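PDB 5D8Z: endoglucanase from Ganoderma lucidum, which probably hydrolyses internal beta-1,4-glucosidic bonds in cellulose and related glucans, as a glycoside hydrolase of family 5. Local coordinates for residues A[257-262]-A[293-298]; A[304-309]-A[339-344]. All blocks are in the same frame, centred on the assembly; numbering follows the deposited sequence.

Interaction 1: A[257-262]-A[293-298]; sequences AWAPLA and VAYQNA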
loop_
_atom_site.group_PDB
_atom_site.type_symbol
_atom_site.label_atom_id
_atom_site.label_comp_id
_atom_site.label_asym_id
_atom_site.label_seq_id
_atom_site.Cartn_x
_atom_site.Cartn_y
_atom_site.Cartn_z
ATOM N N ALA A 257 10.888 16.017 1.786
ATOM C CA ALA A 257 10.587 14.690 1.284
ATOM C C ALA A 257 10.399 14.593 -0.219
ATOM O O ALA A 257 11.182 13.935 -0.881
ATOM C CB ALA A 257 9.374 14.156 1.996
ATOM N N TRP A 258 9.377 15.233 -0.773
ATOM C CA TRP A 258 9.061 15.003 -2.182
ATOM C C TRP A 258 10.023 15.677 -3.127
ATOM O O TRP A 258 10.290 15.143 -4.195
ATOM C CB TRP A 258 7.641 15.417 -2.531
ATOM C CG TRP A 258 6.669 14.847 -1.639
ATOM C CD1 TRP A 258 5.939 15.513 -0.739
ATOM C CD2 TRP A 258 6.324 13.465 -1.506
ATOM N NE1 TRP A 258 5.125 14.653 -0.056
ATOM C CE2 TRP A 258 5.347 13.380 -0.504
ATOM C CE3 TRP A 258 6.741 12.291 -2.137
ATOM C CZ2 TRP A 258 4.784 12.171 -0.109
ATOM C CZ3 TRP A 258 6.173 11.096 -1.754
ATOM C CH2 TRP A 258 5.200 11.044 -0.750
ATOM N N ALA A 259 10.530 16.849 -2.762
ATOM C CA ALA A 259 11.538 17.517 -3.616
ATOM C C ALA A 259 12.804 16.681 -3.717
ATOM O O ALA A 259 13.114 16.223 -4.828
ATOM C CB ALA A 259 11.863 18.923 -3.126
ATOM N N PRO A 260 13.515 16.436 -2.570
ATOM C CA PRO A 260 14.747 15.629 -2.648
ATOM C C PRO A 260 14.477 14.307 -3.320
ATOM O O PRO A 260 15.265 13.822 -4.150
ATOM C CB PRO A 260 15.126 15.399 -1.180
ATOM C CG PRO A 260 14.490 16.516 -0.451
ATOM C CD PRO A 260 13.184 16.724 -1.164
ATOM N N LEU A 261 13.339 13.733 -2.997
ATOM C CA LEU A 261 13.077 12.439 -3.542
ATOM C C LEU A 261 13.029 12.460 -5.073
ATOM O O LEU A 261 13.708 11.667 -5.721
ATOM C CB LEU A 261 11.809 11.843 -2.943
ATOM C CG LEU A 261 11.579 10.446 -3.495
ATOM C CD1 LEU A 261 12.793 9.560 -3.239
ATOM C CD2 LEU A 261 10.326 9.878 -2.892
ATOM N N ALA A 262 12.260 13.381 -5.636
ATOM C CA ALA A 262 12.143 13.511 -7.098
ATOM C C ALA A 262 13.477 13.765 -7.788
ATOM O O ALA A 262 13.746 13.200 -8.848
ATOM C CB ALA A 262 11.172 14.621 -7.462
ATOM N N VAL A 293 -0.481 17.292 -2.981
ATOM C CA VAL A 293 -1.070 16.606 -4.129
ATOM C C VAL A 293 -0.826 17.398 -5.404
ATOM O O VAL A 293 -0.618 16.811 -6.480
ATOM C CB VAL A 293 -2.583 16.396 -3.936
ATOM C CG1 VAL A 293 -3.236 15.833 -5.195
ATOM C CG2 VAL A 293 -2.838 15.463 -2.751
ATOM N N ALA A 294 -0.859 18.731 -5.281
ATOM C CA ALA A 294 -0.530 19.617 -6.401
ATOM C C ALA A 294 0.911 19.368 -6.861
ATOM O O ALA A 294 1.170 19.141 -8.055
ATOM C CB ALA A 294 -0.734 21.065 -5.994
ATOM N N TYR A 295 1.837 19.381 -5.903
ATOM C CA TYR A 295 3.250 19.007 -6.155
ATOM C C TYR A 295 3.421 17.618 -6.772
ATOM O O TYR A 295 4.131 17.448 -7.763
ATOM C CB TYR A 295 4.080 19.063 -4.878
ATOM C CG TYR A 295 5.552 18.885 -5.163
ATOM C CD1 TYR A 295 6.392 19.994 -5.368
ATOM C CD2 TYR A 295 6.120 17.614 -5.236
ATOM C CE1 TYR A 295 7.736 19.831 -5.644
ATOM C CE2 TYR A 295 7.462 17.445 -5.519
ATOM C CZ TYR A 295 8.267 18.557 -5.729
ATOM O OH TYR A 295 9.602 18.373 -6.000
ATOM N N GLN A 296 2.788 16.618 -6.178
ATOM C CA GLN A 296 2.868 15.283 -6.738
ATOM C C GLN A 296 2.422 15.213 -8.176
ATOM O O GLN A 296 3.078 14.559 -8.951
ATOM C CB GLN A 296 2.085 14.290 -5.904
ATOM C CG GLN A 296 2.831 13.916 -4.648
ATOM C CD GLN A 296 2.071 12.919 -3.822
ATOM O OE1 GLN A 296 0.844 12.830 -3.901
ATOM N NE2 GLN A 296 2.794 12.161 -3.011
ATOM N N ASN A 297 1.343 15.899 -8.552
ATOM C CA ASN A 297 0.898 15.919 -9.975
ATOM C C ASN A 297 1.893 16.613 -10.865
ATOM O O ASN A 297 2.143 16.171 -11.978
ATOM C CB ASN A 297 -0.446 16.611 -10.154
ATOM C CG ASN A 297 -1.616 15.681 -9.925
ATOM O OD1 ASN A 297 -1.992 14.881 -10.795
ATOM N ND2 ASN A 297 -2.215 15.789 -8.753
ATOM N N ALA A 298 2.444 17.721 -10.377
ATOM C CA ALA A 298 3.485 18.432 -11.110
ATOM C C ALA A 298 4.663 17.508 -11.453
ATOM O O ALA A 298 5.261 17.646 -12.512
ATOM C CB ALA A 298 3.977 19.624 -10.302
#
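Tyr295 of helix 283-298 reaches across to helix 254-267 and brings its ring obliquely against Trp258 CB and the backbone of Ala259, a worked example of long side chains bridging neighbouring helices. The short segments run nearly parallel, their axes inclined by 12° and 10.9 Å apart, a gap bridged here mainly by Tyr295, Trp258 and Gln296. With CG anti to the backbone N (chi1 -172°), Tyr295 swings its phenol straight at the other helix. Its CE2 lies 3.6 Å from CB of Trp258, and its OH passes along the backbone at Ala259, 3.2 Å from CA, with the Ala262 methyl further off. The next residue, Gln296, meets the indole: its extended chain carries NE2 over one ring face, 3.4 Å above the plane and displaced toward the rim of the six-membered ring, nearest CZ2 and CH2, while the amide plane stands 70° from that of the indole. Phe303 meets the same indole edge-to-face from the barrel strand. Were Tyr295 an alanine, a gap would probably open beside Trp258 CB and Ala259 would lose the phenol that covers it. These outer helices of the TIM barrel thus meet through van der Waals contact, including that of the phenol oxygen. Neither that OH nor the amide finds a hydrogen-bonding partner across the two segments, which implies a joint depending on shape, with NE2 over the indole consistent with a weak attraction.

Interaction 2: A[304-309]-A[339-344]; sequences LGYVGW and ACLAPN
Tyr306 directs its OH to the carbonyl O of Leu341 as a hydrogen-bond donor, joining the eighth strand of the (beta/alpha)8, or TIM, barrel to the last helix of the chain. Leu341 closes that helix, and Ala342 is the first residue to leave helical geometry, which places the accepting carbonyl right at the helix end. The oxygen meets the phenol at its edge, near the ring plane; the modelled 2.4 Å between Tyr306 OH and Leu341 O is too short to be taken literally at this resolution. A chi1 of 59° sets Tyr306 CG between its own backbone N and carbonyl carbon, and from there the ring projects outward from the barrel wall. The buried part of the contact is completed by Leu341, whose CD2 approaches Tyr306 CE1 to 4.3 Å. Gly308, with no side chain, lets Leu341 CD1 come to 4.5 Å from its CA. The neighbouring Cys340 ties the same helix to Cys290 through a disulfide. Toward solvent the packing thins: Pro343 is exposed and gives up little surface to the strand, and Asn344 beyond it is poorly ordered. The proline's touch on the barrel tyrosine is a single ring carbon, CD, 3.8 Å from Tyr306 OH.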
loop_
_atom_site.group_PDB
_atom_site.type_symbol
_atom_site.label_atom_id
_atom_site.label_comp_id
_atom_site.label_asym_id
_atom_site.label_seq_id
_atom_site.Cartn_x
_atom_site.Cartn_y
_atom_site.Cartn_z
ATOM N N LEU A 304 4.190 7.903 -9.589
ATOM C CA LEU A 304 3.048 7.256 -10.231
ATOM C C LEU A 304 1.669 7.591 -9.595
ATOM O O LEU A 304 0.604 7.357 -10.218
ATOM C CB LEU A 304 3.202 5.738 -10.188
ATOM C CG LEU A 304 4.119 4.987 -11.146
ATOM C CD1 LEU A 304 3.552 3.586 -11.366
ATOM C CD2 LEU A 304 4.266 5.703 -12.474
ATOM N N GLY A 305 1.674 8.111 -8.363
ATOM C CA GLY A 305 0.412 8.347 -7.652
ATOM C C GLY A 305 0.447 8.407 -6.138
ATOM O O GLY A 305 1.484 8.187 -5.513
ATOM N N TYR A 306 -0.708 8.722 -5.552
ATOM C CA TYR A 306 -0.895 8.660 -4.094
ATOM C C TYR A 306 -2.082 7.772 -3.816
ATOM O O TYR A 306 -2.961 7.649 -4.678
ATOM C CB TYR A 306 -1.106 10.043 -3.475
ATOM C CG TYR A 306 -2.297 10.745 -4.036
ATOM C CD1 TYR A 306 -3.553 10.490 -3.548
ATOM C CD2 TYR A 306 -2.172 11.634 -5.111
ATOM C CE1 TYR A 306 -4.661 11.108 -4.083
ATOM C CE2 TYR A 306 -3.272 12.258 -5.643
ATOM C CZ TYR A 306 -4.516 11.997 -5.111
ATOM O OH TYR A 306 -5.638 12.621 -5.600
ATOM N N VAL A 307 -2.090 7.130 -2.640
ATOM C CA VAL A 307 -3.239 6.354 -2.163
ATOM C C VAL A 307 -3.498 6.758 -0.736
ATOM O O VAL A 307 -2.615 6.676 0.107
ATOM C CB VAL A 307 -2.961 4.853 -2.195
ATOM C CG1 VAL A 307 -4.232 4.048 -1.952
ATOM C CG2 VAL A 307 -2.366 4.455 -3.519
ATOM N N GLY A 308 -4.714 7.190 -0.464
ATOM C CA GLY A 308 -5.027 7.790 0.831
ATOM C C GLY A 308 -5.340 6.755 1.893
ATOM O O GLY A 308 -5.994 5.762 1.609
ATOM N N TRP A 309 -4.853 6.980 3.105
ATOM C CA TRP A 309 -5.000 5.991 4.133
ATOM C C TRP A 309 -6.232 6.308 4.885
ATOM O O TRP A 309 -6.267 7.312 5.596
ATOM C CB TRP A 309 -3.842 5.905 5.122
ATOM C CG TRP A 309 -4.189 4.931 6.192
ATOM C CD1 TRP A 309 -4.663 5.227 7.433
ATOM C CD2 TRP A 309 -4.172 3.508 6.101
ATOM N NE1 TRP A 309 -4.945 4.081 8.127
ATOM C CE2 TRP A 309 -4.643 3.005 7.345
ATOM C CE3 TRP A 309 -3.789 2.601 5.104
ATOM C CZ2 TRP A 309 -4.739 1.645 7.620
ATOM C CZ3 TRP A 309 -3.879 1.236 5.373
ATOM C CH2 TRP A 309 -4.350 0.774 6.629
ATOM N N ALA A 339 -12.398 17.846 -0.517
ATOM C CA ALA A 339 -11.603 19.060 -0.660
ATOM C C ALA A 339 -10.296 18.804 -1.416
ATOM O O ALA A 339 -9.908 19.612 -2.257
ATOM C CB ALA A 339 -11.304 19.677 0.702
ATOM N N CYS A 340 -9.622 17.690 -1.136
ATOM C CA CYS A 340 -8.264 17.500 -1.651
ATOM C C CYS A 340 -7.948 16.227 -2.459
ATOM O O CYS A 340 -7.438 16.320 -3.563
ATOM C CB CYS A 340 -7.272 17.656 -0.497
ATOM S SG CYS A 340 -7.029 19.388 0.002
ATOM N N LEU A 341 -8.248 15.053 -1.926
ATOM C CA LEU A 341 -7.664 13.834 -2.449
ATOM C C LEU A 341 -8.319 13.325 -3.694
ATOM O O LEU A 341 -7.691 12.596 -4.439
ATOM C CB LEU A 341 -7.702 12.722 -1.420
ATOM C CG LEU A 341 -6.967 12.902 -0.108
ATOM C CD1 LEU A 341 -7.230 11.693 0.771
ATOM C CD2 LEU A 341 -5.472 13.030 -0.329
ATOM N N ALA A 342 -9.581 13.658 -3.924
ATOM C CA ALA A 342 -10.265 13.142 -5.123
ATOM C C ALA A 342 -9.746 13.806 -6.390
ATOM O O ALA A 342 -9.778 15.018 -6.514
ATOM C CB ALA A 342 -11.765 13.320 -5.017
ATOM N N PRO A 343 -9.248 13.007 -7.335
ATOM C CA PRO A 343 -8.907 13.556 -8.636
ATOM C C PRO A 343 -9.968 14.513 -9.199
ATOM O O PRO A 343 -9.611 15.548 -9.782
ATOM C CB PRO A 343 -8.786 12.310 -9.530
ATOM C CG PRO A 343 -9.046 11.136 -8.652
ATOM C CD PRO A 343 -8.878 11.589 -7.246
ATOM N N ASN A 344 -11.249 14.189 -9.009
ATOM C CA ASN A 344 -12.358 15.027 -9.499
ATOM C C ASN A 344 -12.582 16.308 -8.674
ATOM O O ASN A 344 -13.709 16.637 -8.348
ATOM C CB ASN A 344 -13.659 14.200 -9.515
ATOM C CG ASN A 344 -14.300 14.141 -10.883
ATOM O OD1 ASN A 344 -14.376 15.148 -11.599
ATOM N ND2 ASN A 344 -14.757 12.950 -11.268
#

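Interactions 1 and 2 follow one another along the chain and meet through consecutive elements, helix 283-298 and strand 303-312. Both are largely buried, but 257-262 with 293-298 joins two helices of the outer layer, whereas 304-309 with 339-344 fastens the barrel wall to the final helix and runs out to exposed Pro343 and a poorly ordered Asn344. Their chemistry differs accordingly: the first has packing and an amide over an indole, the second adds a polar OH-to-carbonyl contact, modelled very short, to its Leu341 packing. They touch directly, since Val293 CG1 lies 3.6 Å from Tyr306 CE2 and Gln296 OE1 packs on Tyr306 CB. Gln296 therefore belongs to both surroundings, turning its NE2 to Trp258 and its OE1 to the barrel tyrosine.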